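Long-range contacts in Protease/Reverse transcriptase/ribonuclease H (Eastern chimpanzee simian foamy virus, PDB 7KSF), which combines aspartic protease, reverse transcriptase and ribonuclease H in one chain, probably maturing viral polyproteins and copying the RNA genome into DNA: residues 94-99 and 135-140; 151-156 and 219-224; 613-618 and 736-741. The protein carries 1 engineered substitution. All blocks are in the same frame, centred on the assembly; numbering follows the deposited sequence.

Followed from the N terminus, the three contacts come in series, each closing before the next opens, so none nests in or crosses another. Interaction 1 joins the loop before helix 102-112 to the loop after helix 117-129, closing a span that is largely these two helices. Interaction 2 closes a longer span, tying residues 151-156, of the aspartic protease family sequence, to 219-224, of the reverse transcriptase sequence. Interaction 3 makes the longest closure, bringing strand 610-618 of the RNase H sheet against the C-terminal helix 727-744. The centres of interactions 1 and 2 are about 34 Å apart, those of 2 and 3 about 71 Å, on opposite sides of the chain's centre.

Interaction 1. Residues 94-99 and 135-140; sequences LQLTIL and QHWENQ
W137 slots its indole against residues 94-99 in a loop-to-loop contact near the surface, where the connection leading into helix 102-112 meets the one leaving helix 117-129. The ring has a neighbour over each face. The backbone N of L96 sits 3.6 Å above the plane of the W137 ring, over its centre, while L99 CD1 lies over the opposite face. Q95 folds its amide toward the benzene rim, its OE1 3.5 Å from W137 CH2 and the two planes 72° apart. A broad, flat, mostly apolar group suits this slot because it can rest on backbone and aliphatic carbon alike.

Both segments belong to spumavirus aspartic protease family sequence. A single beta bridge pairs L99 with W137, and E138 N donates to I98 O at 2.8 Å, almost straight at 167°. The same W137 opens a type II beta turn that runs to Q140, in which N139 takes the positive phi that asparagine tolerates well. Q140 ties the turn back on itself: its OE1 accepts from W137 N at 2.8 Å, in the carbonyl plane, and also from H136 N, so one amide oxygen satisfies two backbone N-H groups. Q140 CG stands opposite its own backbone N (chi1 158°), and the extended chain beyond carries OE1 back to those donors.

L96 CD1 fits between W137 CB, 3.7 Å away, and the backbone of Q140. I98 packs at a slant against the carboxylate end of E138, whose OE1 forms a salt bridge with R207. The T97 hydroxyl bonds to D180 of helix 171-184.

Interaction 2. Residues 151-156 and 219-224; sequences IATGDY and KTIPLT
The hydroxyl oxygen OG1 of T153 packs against two side chains of the other segment: it meets P222 CD at 3.4 Å and, slightly farther off, the CG2 branch of I221. Both neighbours are carbons, and OG1 gains no hydrogen bond from 219-224. It reaches them because OG1 stands between the backbone N and the carbonyl carbon of T153 (chi1 59°). A threonine suits this spot, being short enough to let OG1 approach the CD corner of the proline obliquely. No hydrogen bond joins the two segments; they meet through packing.

The CG1 branch of I221 runs beside the backbone of 151-153. I221 CG1 is 3.7 Å from T153 O and 3.8 Å from I151 O, so an aliphatic chain packs beside two carbonyls. The side chains of T153 and I221 cross at about a right angle. Farther along, T220 turns its methyl rather than its hydroxyl to the other loop, with CG2 nearest Y156 O.

Between these points G154 brings the backbones together, its CA 5.6 Å from I221 CA. Its phi of 106° and psi of 127° would press a side chain against the preceding carbonyl, which explains the glycine.

This loop-to-loop packing joins sequence of the spumavirus aspartic protease family to sequence of the reverse transcriptase family. Residues 151-156 lie between helices 117-129 and 171-184; residues 219-224 connect helix 215-218 to helix 231-237. Outside the two segments, I151 touches F284, and I221 touches L285 and N286, in the loop leading into helix 287-299.

Interaction 3. Residues 613-618 and 736-741; sequences GIVHAT and DKLATQ
L738 lays its CD1 methyl against the CG2 branch of V615, the two carbons 3.6 Å apart and the side chains crossing at about a right angle. The leucine's CG lies beside its backbone N (chi1 -64°); with CD1 anti to CA, this branch points past G613 toward V615, and it also comes within 3.7 Å of I614 O. Leucine suits a helix face turned to a sheet, being long enough to bridge to the strand, while the beta-branched V615 suits the strand and offers a compact methyl in return.

G613 marks the nearest approach of the backbones, with its CA 3.8 Å from A739 CA. Having no side chain on the face turned to the helix, the glycine lets the strand press directly on L738 CB and on the methyl of A739, whose CB is 3.3 Å from G613 N. The small alanine is the counterpart of the glycine: together they allow the segment axes to approach to 6.4 Å, at 145° between their N-to-C directions.

Here the RNase H fold is recognisable: a mixed five-stranded sheet in the order 3-2-1-4-5, of which 610-618 is the second strand, with the C-terminal helix 727-744 packed against its G613 to V615 part. Strand 610-618 lies between strands 590-597 and 624-634, and G613 pairs through its backbone with D595. The side chain of A739 is about 5 Å from a bound calcium ion, held by a site that includes G596 and E642. D736, one turn before T740, holds its carboxylate close to that of D595, consistent with the acidic metal-binding cluster of this family. D736 O accepts from both T740 N and T740 OG1, the latter at 2.7 Å; the donors come from opposite faces of the carbonyl plane, and the hydroxyl also makes a weak hydrogen bond with S597 of strand 590-597.

Interaction 1. Residues 94-99 and 135-140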
ATOM      1  N   LEU A  94     -14.313 -26.716  -4.614  1.00 78.11           N
ATOM      2  CA  LEU A  94     -13.345 -26.579  -3.539  1.00 77.98           C
ATOM      3  C   LEU A  94     -13.967 -25.827  -2.370  1.00 73.32           C
ATOM      4  O   LEU A  94     -14.666 -24.830  -2.552  1.00 72.56           O
ATOM      5  CB  LEU A  94     -12.097 -25.852  -4.033  1.00 77.72           C
ATOM      6  CG  LEU A  94     -11.055 -25.506  -2.973  1.00 72.36           C
ATOM      7  CD1 LEU A  94     -10.507 -26.758  -2.302  1.00 72.51           C
ATOM      8  CD2 LEU A  94      -9.934 -24.702  -3.598  1.00 84.43           C
ATOM      9  N   GLN A  95     -13.717 -26.323  -1.160  1.00 72.15           N
ATOM     10  CA  GLN A  95     -14.260 -25.730   0.059  1.00 69.69           C
ATOM     11  C   GLN A  95     -13.140 -25.645   1.085  1.00 67.68           C
ATOM     12  O   GLN A  95     -12.696 -26.671   1.610  1.00 68.33           O
ATOM     13  CB  GLN A  95     -15.435 -26.550   0.599  1.00 88.96           C
ATOM     14  CG  GLN A  95     -16.658 -26.588  -0.312  1.00103.21           C
ATOM     15  CD  GLN A  95     -17.672 -25.508   0.013  1.00 96.94           C
ATOM     16  OE1 GLN A  95     -17.872 -25.153   1.176  1.00 95.90           O
ATOM     17  NE2 GLN A  95     -18.323 -24.972  -1.018  1.00 75.63           N
ATOM     18  N   LEU A  96     -12.688 -24.430   1.372  1.00 65.61           N
ATOM     19  CA  LEU A  96     -11.624 -24.207   2.332  1.00 69.16           C
ATOM     20  C   LEU A  96     -12.265 -23.572   3.565  1.00 62.40           C
ATOM     21  O   LEU A  96     -13.493 -23.552   3.705  1.00 76.84           O
ATOM     22  CB  LEU A  96     -10.629 -23.194   1.761  1.00 74.39           C
ATOM     23  CG  LEU A  96      -9.824 -23.686   0.550  1.00 62.59           C
ATOM     24  CD1 LEU A  96      -8.953 -22.567   0.029  1.00 60.22           C
ATOM     25  CD2 LEU A  96      -8.984 -24.895   0.920  1.00 62.71           C
ATOM     26  N   THR A  97     -11.401 -22.972   4.515  1.00 63.17           N
ATOM     27  CA  THR A  97     -11.826 -22.684   5.880  1.00 60.55           C
ATOM     28  C   THR A  97     -12.677 -21.423   5.956  1.00 59.34           C
ATOM     29  O   THR A  97     -13.853 -21.480   6.326  1.00 76.16           O
ATOM     30  CB  THR A  97     -10.606 -22.558   6.789  1.00 73.41           C
ATOM     31  OG1 THR A  97      -9.756 -23.701   6.610  1.00 79.00           O
ATOM     32  CG2 THR A  97     -11.045 -22.488   8.241  1.00 61.08           C
ATOM     33  N   ILE A  98     -12.100 -20.274   5.619  1.00 60.96           N
ATOM     34  CA  ILE A  98     -12.735 -18.977   5.820  1.00 59.79           C
ATOM     35  C   ILE A  98     -13.109 -18.390   4.468  1.00 63.94           C
ATOM     36  O   ILE A  98     -12.285 -18.355   3.547  1.00 70.46           O
ATOM     37  CB  ILE A  98     -11.817 -18.018   6.595  1.00 60.03           C
ATOM     38  CG1 ILE A  98     -11.494 -18.581   7.977  1.00 66.16           C
ATOM     39  CG2 ILE A  98     -12.458 -16.642   6.709  1.00 60.32           C
ATOM     40  CD1 ILE A  98     -10.559 -17.708   8.774  1.00 87.34           C
ATOM     41  N   LEU A  99     -14.345 -17.916   4.357  1.00 58.81           N
ATOM     42  CA  LEU A  99     -14.813 -17.220   3.169  1.00 57.94           C
ATOM     43  C   LEU A  99     -14.559 -15.728   3.336  1.00 57.53           C
ATOM     44  O   LEU A  99     -14.919 -15.142   4.363  1.00 58.45           O
ATOM     45  CB  LEU A  99     -16.299 -17.498   2.955  1.00 58.56           C
ATOM     46  CG  LEU A  99     -16.989 -16.912   1.728  1.00 63.50           C
ATOM     47  CD1 LEU A  99     -16.435 -17.524   0.452  1.00 57.71           C
ATOM     48  CD2 LEU A  99     -18.480 -17.160   1.843  1.00 88.44           C
ATOM     49  N   GLN A 135     -10.714 -14.004  -5.556  1.00 58.24           N
ATOM     50  CA  GLN A 135     -10.438 -14.893  -4.438  1.00 53.47           C
ATOM     51  C   GLN A 135     -11.662 -14.947  -3.534  1.00 53.19           C
ATOM     52  O   GLN A 135     -12.110 -13.915  -3.022  1.00 54.94           O
ATOM     53  CB  GLN A 135      -9.217 -14.426  -3.653  1.00 55.00           C
ATOM     54  CG  GLN A 135      -8.689 -15.479  -2.695  1.00 54.97           C
ATOM     55  CD  GLN A 135      -7.926 -14.888  -1.530  1.00 54.29           C
ATOM     56  OE1 GLN A 135      -7.701 -13.680  -1.465  1.00 54.29           O
ATOM     57  NE2 GLN A 135      -7.527 -15.741  -0.596  1.00 55.17           N
ATOM     58  N   HIS A 136     -12.206 -16.147  -3.347  1.00 54.55           N
ATOM     59  CA  HIS A 136     -13.356 -16.354  -2.478  1.00 53.89           C
ATOM     60  C   HIS A 136     -12.973 -16.856  -1.094  1.00 53.39           C
ATOM     61  O   HIS A 136     -13.549 -16.407  -0.099  1.00 55.72           O
ATOM     62  CB  HIS A 136     -14.329 -17.341  -3.126  1.00 53.12           C
ATOM     63  CG  HIS A 136     -14.842 -16.897  -4.458  1.00 53.35           C
ATOM     64  ND1 HIS A 136     -16.084 -16.322  -4.621  1.00 52.81           N
ATOM     65  CD2 HIS A 136     -14.281 -16.937  -5.690  1.00 53.14           C
ATOM     66  CE1 HIS A 136     -16.266 -16.031  -5.896  1.00 52.68           C
ATOM     67  NE2 HIS A 136     -15.189 -16.394  -6.566  1.00 54.40           N
ATOM     68  N   TRP A 137     -12.020 -17.779  -1.005  1.00 55.48           N
ATOM     69  CA  TRP A 137     -11.590 -18.328   0.271  1.00 55.75           C
ATOM     70  C   TRP A 137     -10.270 -17.699   0.690  1.00 56.23           C
ATOM     71  O   TRP A 137      -9.447 -17.338  -0.159  1.00 54.72           O
ATOM     72  CB  TRP A 137     -11.432 -19.847   0.194  1.00 57.61           C
ATOM     73  CG  TRP A 137     -12.654 -20.554  -0.283  1.00 59.16           C
ATOM     74  CD1 TRP A 137     -12.951 -20.902  -1.567  1.00 59.65           C
ATOM     75  CD2 TRP A 137     -13.751 -20.997   0.519  1.00 61.12           C
ATOM     76  NE1 TRP A 137     -14.167 -21.535  -1.615  1.00 62.27           N
ATOM     77  CE2 TRP A 137     -14.680 -21.604  -0.345  1.00 63.27           C
ATOM     78  CE3 TRP A 137     -14.038 -20.935   1.885  1.00 60.99           C
ATOM     79  CZ2 TRP A 137     -15.877 -22.151   0.111  1.00 76.12           C
ATOM     80  CZ3 TRP A 137     -15.223 -21.477   2.335  1.00 62.53           C
ATOM     81  CH2 TRP A 137     -16.128 -22.074   1.454  1.00 75.67           C
ATOM     82  N   GLU A 138     -10.075 -17.561   1.997  1.00 55.91           N
ATOM     83  CA  GLU A 138      -8.769 -17.163   2.497  1.00 56.68           C
ATOM     84  C   GLU A 138      -7.754 -18.263   2.206  1.00 60.31           C
ATOM     85  O   GLU A 138      -8.076 -19.455   2.258  1.00 64.69           O
ATOM     86  CB  GLU A 138      -8.827 -16.876   3.997  1.00 57.92           C
ATOM     87  CG  GLU A 138      -9.652 -15.652   4.374  1.00 62.41           C
ATOM     88  CD  GLU A 138      -9.421 -15.218   5.811  1.00 77.85           C
ATOM     89  OE1 GLU A 138      -8.546 -15.807   6.476  1.00 63.09           O
ATOM     90  OE2 GLU A 138     -10.115 -14.287   6.274  1.00 71.96           O
ATOM     91  N   ASN A 139      -6.616 -17.948   1.885  1.00 62.91           N
ATOM     92  CA  ASN A 139      -5.518 -18.852   1.535  1.00 55.89           C
ATOM     93  C   ASN A 139      -5.816 -19.663   0.277  1.00 55.73           C
ATOM     94  O   ASN A 139      -5.161 -20.678   0.019  1.00 56.59           O
ATOM     95  CB  ASN A 139      -5.173 -19.780   2.700  1.00 57.07           C
ATOM     96  CG  ASN A 139      -5.081 -19.043   4.017  1.00 57.12           C
ATOM     97  OD1 ASN A 139      -5.697 -19.433   5.007  1.00 58.31           O
ATOM     98  ND2 ASN A 139      -4.317 -17.956   4.031  1.00 59.57           N
ATOM     99  N   GLN A 140      -6.799 -19.230  -0.505  1.00 56.58           N
ATOM    100  CA  GLN A 140      -7.116 -19.888  -1.766  1.00 55.33           C
ATOM    101  C   GLN A 140      -6.057 -19.564  -2.812  1.00 57.25           C
ATOM    102  O   GLN A 140      -5.675 -18.406  -2.994  1.00 59.80           O
ATOM    103  CB  GLN A 140      -8.494 -19.442  -2.254  1.00 55.75           C
ATOM    104  CG  GLN A 140      -8.721 -19.625  -3.736  1.00 55.32           C
ATOM    105  CD  GLN A 140     -10.037 -19.030  -4.190  1.00 54.85           C
ATOM    106  OE1 GLN A 140     -10.777 -18.450  -3.394  1.00 54.50           O
ATOM    107  NE2 GLN A 140     -10.335 -19.170  -5.474  1.00 54.53           N
TER

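Interaction 2. Residues 151-156 and 219-224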
ATOM      1  N   ILE A 151      14.271 -25.839  -9.205  1.00 80.13           N
ATOM      2  CA  ILE A 151      14.998 -24.879  -8.390  1.00 80.81           C
ATOM      3  C   ILE A 151      16.170 -25.540  -7.668  1.00 92.77           C
ATOM      4  O   ILE A 151      16.664 -25.013  -6.674  1.00106.45           O
ATOM      5  CB  ILE A 151      14.063 -24.171  -7.395  1.00 86.09           C
ATOM      6  CG1 ILE A 151      13.478 -25.179  -6.407  1.00 89.96           C
ATOM      7  CG2 ILE A 151      12.948 -23.461  -8.135  1.00 78.90           C
ATOM      8  CD1 ILE A 151      12.645 -24.547  -5.312  1.00 90.30           C
ATOM      9  N   ALA A 152      16.618 -26.695  -8.156  1.00 92.07           N
ATOM     10  CA  ALA A 152      17.720 -27.421  -7.525  1.00 86.56           C
ATOM     11  C   ALA A 152      19.054 -27.094  -8.185  1.00 89.25           C
ATOM     12  O   ALA A 152      19.842 -27.983  -8.502  1.00103.72           O
ATOM     13  CB  ALA A 152      17.448 -28.920  -7.565  1.00 85.23           C
ATOM     14  N   THR A 153      19.302 -25.805  -8.403  1.00 90.06           N
ATOM     15  CA  THR A 153      20.553 -25.337  -8.979  1.00 98.01           C
ATOM     16  C   THR A 153      21.596 -25.163  -7.885  1.00104.28           C
ATOM     17  O   THR A 153      21.297 -24.666  -6.794  1.00106.58           O
ATOM     18  CB  THR A 153      20.351 -24.012  -9.721  1.00 95.25           C
ATOM     19  OG1 THR A 153      19.847 -23.026  -8.811  1.00 92.88           O
ATOM     20  CG2 THR A 153      19.363 -24.189 -10.866  1.00 91.48           C
ATOM     21  N   GLY A 154      22.825 -25.581  -8.184  1.00102.41           N
ATOM     22  CA  GLY A 154      23.903 -25.545  -7.217  1.00105.30           C
ATOM     23  C   GLY A 154      24.227 -26.928  -6.698  1.00107.76           C
ATOM     24  O   GLY A 154      23.338 -27.644  -6.226  1.00104.19           O
ATOM     25  N   ASP A 155      25.500 -27.320  -6.776  1.00112.42           N
ATOM     26  CA  ASP A 155      25.885 -28.671  -6.383  1.00119.12           C
ATOM     27  C   ASP A 155      26.066 -28.807  -4.875  1.00116.41           C
ATOM     28  O   ASP A 155      25.870 -29.899  -4.331  1.00111.39           O
ATOM     29  CB  ASP A 155      27.169 -29.082  -7.109  1.00142.17           C
ATOM     30  CG  ASP A 155      27.502 -30.551  -6.921  1.00151.52           C
ATOM     31  OD1 ASP A 155      26.566 -31.358  -6.736  1.00138.46           O
ATOM     32  OD2 ASP A 155      28.701 -30.899  -6.964  1.00136.03           O
ATOM     33  N   TYR A 156      26.430 -27.722  -4.187  1.00119.96           N
ATOM     34  CA  TYR A 156      26.676 -27.775  -2.754  1.00120.34           C
ATOM     35  C   TYR A 156      25.427 -27.336  -2.009  1.00113.07           C
ATOM     36  O   TYR A 156      25.131 -26.132  -1.981  1.00118.24           O
ATOM     37  CB  TYR A 156      27.860 -26.884  -2.381  1.00130.91           C
ATOM     38  CG  TYR A 156      29.124 -27.176  -3.161  1.00143.29           C
ATOM     39  CD1 TYR A 156      29.412 -26.493  -4.333  1.00137.29           C
ATOM     40  CD2 TYR A 156      30.028 -28.136  -2.723  1.00142.37           C
ATOM     41  CE1 TYR A 156      30.563 -26.756  -5.051  1.00120.77           C
ATOM     42  CE2 TYR A 156      31.183 -28.409  -3.432  1.00139.57           C
ATOM     43  CZ  TYR A 156      31.445 -27.714  -4.597  1.00136.29           C
ATOM     44  OH  TYR A 156      32.591 -27.981  -5.307  1.00128.67           O
ATOM     45  N   LYS A 219      21.727 -18.148  -0.535  1.00 95.09           N
ATOM     46  CA  LYS A 219      23.175 -18.086  -0.700  1.00 88.05           C
ATOM     47  C   LYS A 219      23.706 -19.277  -1.490  1.00 87.96           C
ATOM     48  O   LYS A 219      24.781 -19.180  -2.092  1.00101.33           O
ATOM     49  CB  LYS A 219      23.862 -18.018   0.666  1.00 86.64           C
ATOM     50  CG  LYS A 219      23.914 -19.355   1.390  1.00 86.28           C
ATOM     51  CD  LYS A 219      24.508 -19.219   2.783  1.00 85.86           C
ATOM     52  CE  LYS A 219      24.561 -20.567   3.486  1.00 85.89           C
ATOM     53  NZ  LYS A 219      25.061 -20.447   4.884  1.00 86.38           N
ATOM     54  N   THR A 220      22.972 -20.391  -1.496  1.00 88.26           N
ATOM     55  CA  THR A 220      23.379 -21.571  -2.249  1.00 89.35           C
ATOM     56  C   THR A 220      22.953 -21.470  -3.707  1.00 90.56           C
ATOM     57  O   THR A 220      23.766 -21.670  -4.616  1.00 92.04           O
ATOM     58  CB  THR A 220      22.782 -22.826  -1.611  1.00 89.48           C
ATOM     59  OG1 THR A 220      23.466 -23.117  -0.385  1.00 90.05           O
ATOM     60  CG2 THR A 220      22.898 -24.013  -2.554  1.00 91.50           C
ATOM     61  N   ILE A 221      21.669 -21.166  -3.920  1.00 90.54           N
ATOM     62  CA  ILE A 221      21.099 -21.044  -5.295  1.00 92.76           C
ATOM     63  C   ILE A 221      21.711 -19.815  -5.983  1.00 96.67           C
ATOM     64  O   ILE A 221      21.564 -18.703  -5.440  1.00 98.43           O
ATOM     65  CB  ILE A 221      19.560 -20.962  -5.245  1.00 90.99           C
ATOM     66  CG1 ILE A 221      18.920 -22.350  -5.150  1.00 89.10           C
ATOM     67  CG2 ILE A 221      19.023 -20.172  -6.430  1.00 92.19           C
ATOM     68  CD1 ILE A 221      19.308 -23.119  -3.911  1.00 87.46           C
ATOM     69  N   PRO A 222      22.386 -19.970  -7.144  1.00104.28           N
ATOM     70  CA  PRO A 222      22.984 -18.835  -7.850  1.00116.24           C
ATOM     71  C   PRO A 222      21.933 -18.088  -8.684  1.00112.08           C
ATOM     72  O   PRO A 222      20.922 -18.683  -9.014  1.00106.00           O
ATOM     73  CB  PRO A 222      23.999 -19.520  -8.777  1.00119.42           C
ATOM     74  CG  PRO A 222      23.353 -20.850  -9.097  1.00101.75           C
ATOM     75  CD  PRO A 222      22.617 -21.242  -7.835  1.00 98.41           C
ATOM     76  N   LEU A 223      22.197 -16.816  -8.998  1.00127.22           N
ATOM     77  CA  LEU A 223      21.254 -15.990  -9.800  1.00120.74           C
ATOM     78  C   LEU A 223      21.359 -16.393 -11.276  1.00145.53           C
ATOM     79  O   LEU A 223      22.142 -15.753 -12.008  1.00167.68           O
ATOM     80  CB  LEU A 223      21.599 -14.509  -9.606  1.00131.28           C
ATOM     81  CG  LEU A 223      20.864 -13.809  -8.464  1.00115.20           C
ATOM     82  CD1 LEU A 223      20.946 -12.299  -8.614  1.00117.14           C
ATOM     83  CD2 LEU A 223      19.414 -14.261  -8.396  1.00112.04           C
ATOM     84  N   THR A 224      20.599 -17.415 -11.681  1.00131.50           N
ATOM     85  CA  THR A 224      20.615 -17.900 -13.088  1.00140.67           C
ATOM     86  C   THR A 224      19.187 -17.896 -13.646  1.00133.48           C
ATOM     87  O   THR A 224      18.625 -18.994 -13.834  1.00129.48           O
ATOM     88  CB  THR A 224      21.254 -19.292 -13.187  1.00143.62           C
ATOM     89  OG1 THR A 224      20.266 -20.258 -12.826  1.00124.08           O
ATOM     90  CG2 THR A 224      22.469 -19.447 -12.300  1.00139.08           C
TER

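Interaction 3. Residues 613-618 and 736-741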
ATOM      1  N   GLY A 613     -26.279  25.877  12.866  1.00111.00           N
ATOM      2  CA  GLY A 613     -26.991  25.288  11.750  1.00112.31           C
ATOM      3  C   GLY A 613     -26.081  24.500  10.830  1.00115.47           C
ATOM      4  O   GLY A 613     -24.969  24.940  10.528  1.00133.75           O
ATOM      5  N   ILE A 614     -26.539  23.335  10.379  1.00116.29           N
ATOM      6  CA  ILE A 614     -25.743  22.443   9.546  1.00118.72           C
ATOM      7  C   ILE A 614     -26.590  22.001   8.361  1.00120.04           C
ATOM      8  O   ILE A 614     -27.767  21.660   8.521  1.00125.35           O
ATOM      9  CB  ILE A 614     -25.233  21.217  10.337  1.00123.92           C
ATOM     10  CG1 ILE A 614     -24.331  21.652  11.501  1.00136.24           C
ATOM     11  CG2 ILE A 614     -24.489  20.257   9.424  1.00125.91           C
ATOM     12  CD1 ILE A 614     -25.059  21.854  12.818  1.00113.70           C
ATOM     13  N   VAL A 615     -25.990  22.013   7.169  1.00128.49           N
ATOM     14  CA  VAL A 615     -26.665  21.624   5.935  1.00124.80           C
ATOM     15  C   VAL A 615     -25.768  20.654   5.178  1.00127.56           C
ATOM     16  O   VAL A 615     -24.585  20.938   4.965  1.00128.79           O
ATOM     17  CB  VAL A 615     -26.999  22.845   5.054  1.00125.15           C
ATOM     18  CG1 VAL A 615     -27.608  22.398   3.736  1.00127.39           C
ATOM     19  CG2 VAL A 615     -27.932  23.796   5.784  1.00122.32           C
ATOM     20  N   HIS A 616     -26.331  19.516   4.771  1.00128.99           N
ATOM     21  CA  HIS A 616     -25.630  18.542   3.939  1.00132.10           C
ATOM     22  C   HIS A 616     -26.117  18.710   2.506  1.00134.40           C
ATOM     23  O   HIS A 616     -27.285  18.441   2.205  1.00134.53           O
ATOM     24  CB  HIS A 616     -25.863  17.117   4.438  1.00133.06           C
ATOM     25  CG  HIS A 616     -24.974  16.096   3.793  1.00151.03           C
ATOM     26  ND1 HIS A 616     -24.458  15.018   4.482  1.00148.05           N
ATOM     27  CD2 HIS A 616     -24.509  15.990   2.527  1.00157.30           C
ATOM     28  CE1 HIS A 616     -23.714  14.293   3.665  1.00148.55           C
ATOM     29  NE2 HIS A 616     -23.727  14.860   2.474  1.00151.72           N
ATOM     30  N   ALA A 617     -25.223  19.149   1.623  1.00142.73           N
ATOM     31  CA  ALA A 617     -25.549  19.403   0.228  1.00140.47           C
ATOM     32  C   ALA A 617     -24.660  18.568  -0.680  1.00140.81           C
ATOM     33  O   ALA A 617     -23.475  18.369  -0.396  1.00140.58           O
ATOM     34  CB  ALA A 617     -25.395  20.886  -0.113  1.00143.82           C
ATOM     35  N   THR A 618     -25.242  18.088  -1.775  1.00142.44           N
ATOM     36  CA  THR A 618     -24.528  17.316  -2.785  1.00144.80           C
ATOM     37  C   THR A 618     -24.674  18.012  -4.129  1.00147.08           C
ATOM     38  O   THR A 618     -25.785  18.376  -4.523  1.00147.29           O
ATOM     39  CB  THR A 618     -25.057  15.881  -2.868  1.00145.13           C
ATOM     40  OG1 THR A 618     -26.451  15.899  -3.200  1.00145.35           O
ATOM     41  CG2 THR A 618     -24.863  15.162  -1.539  1.00144.23           C
ATOM     42  N   ASP A 736     -27.149  29.631   7.564  1.00123.34           N
ATOM     43  CA  ASP A 736     -27.305  30.748   8.490  1.00114.08           C
ATOM     44  C   ASP A 736     -28.748  30.883   8.952  1.00118.62           C
ATOM     45  O   ASP A 736     -29.002  31.274  10.097  1.00116.22           O
ATOM     46  CB  ASP A 736     -26.827  32.049   7.838  1.00114.54           C
ATOM     47  CG  ASP A 736     -26.432  33.108   8.858  1.00122.57           C
ATOM     48  OD1 ASP A 736     -26.947  33.075   9.994  1.00116.03           O
ATOM     49  OD2 ASP A 736     -25.599  33.975   8.524  1.00129.60           O
ATOM     50  N   LYS A 737     -29.706  30.557   8.081  1.00119.80           N
ATOM     51  CA  LYS A 737     -31.105  30.556   8.485  1.00112.25           C
ATOM     52  C   LYS A 737     -31.350  29.528   9.584  1.00109.75           C
ATOM     53  O   LYS A 737     -32.020  29.816  10.583  1.00115.46           O
ATOM     54  CB  LYS A 737     -32.001  30.280   7.278  1.00111.67           C
ATOM     55  CG  LYS A 737     -33.479  30.167   7.618  1.00117.62           C
ATOM     56  CD  LYS A 737     -34.313  29.870   6.383  1.00115.43           C
ATOM     57  CE  LYS A 737     -35.795  29.802   6.723  1.00121.88           C
ATOM     58  NZ  LYS A 737     -36.636  29.539   5.523  1.00109.46           N
ATOM     59  N   LEU A 738     -30.796  28.323   9.425  1.00111.07           N
ATOM     60  CA  LEU A 738     -30.983  27.290  10.434  1.00109.77           C
ATOM     61  C   LEU A 738     -30.298  27.657  11.742  1.00108.57           C
ATOM     62  O   LEU A 738     -30.855  27.444  12.823  1.00115.09           O
ATOM     63  CB  LEU A 738     -30.469  25.949   9.916  1.00112.03           C
ATOM     64  CG  LEU A 738     -31.206  25.386   8.703  1.00124.41           C
ATOM     65  CD1 LEU A 738     -30.577  24.075   8.277  1.00136.93           C
ATOM     66  CD2 LEU A 738     -32.686  25.198   9.003  1.00129.04           C
ATOM     67  N   ALA A 739     -29.083  28.207  11.668  1.00109.31           N
ATOM     68  CA  ALA A 739     -28.397  28.630  12.884  1.00108.53           C
ATOM     69  C   ALA A 739     -29.190  29.703  13.613  1.00107.14           C
ATOM     70  O   ALA A 739     -29.263  29.699  14.848  1.00106.51           O
ATOM     71  CB  ALA A 739     -26.993  29.132  12.552  1.00113.24           C
ATOM     72  N   THR A 740     -29.800  30.621  12.864  1.00111.57           N
ATOM     73  CA  THR A 740     -30.601  31.665  13.488  1.00116.43           C
ATOM     74  C   THR A 740     -31.843  31.079  14.152  1.00112.22           C
ATOM     75  O   THR A 740     -32.214  31.491  15.257  1.00114.63           O
ATOM     76  CB  THR A 740     -30.981  32.724  12.451  1.00118.92           C
ATOM     77  OG1 THR A 740     -29.796  33.194  11.793  1.00110.19           O
ATOM     78  CG2 THR A 740     -31.674  33.903  13.116  1.00122.04           C
ATOM     79  N   GLN A 741     -32.486  30.105  13.498  1.00110.03           N
ATOM     80  CA  GLN A 741     -33.678  29.488  14.075  1.00103.26           C
ATOM     81  C   GLN A 741     -33.371  28.830  15.413  1.00103.46           C
ATOM     82  O   GLN A 741     -34.133  28.985  16.375  1.00102.78           O
ATOM     83  CB  GLN A 741     -34.265  28.463  13.104  1.00102.54           C
ATOM     84  CG  GLN A 741     -34.862  29.069  11.854  1.00102.13           C
ATOM     85  CD  GLN A 741     -35.545  28.040  10.982  1.00101.68           C
ATOM     86  OE1 GLN A 741     -35.539  26.847  11.287  1.00101.49           O
ATOM     87  NE2 GLN A 741     -36.144  28.498   9.891  1.00102.31           N
TER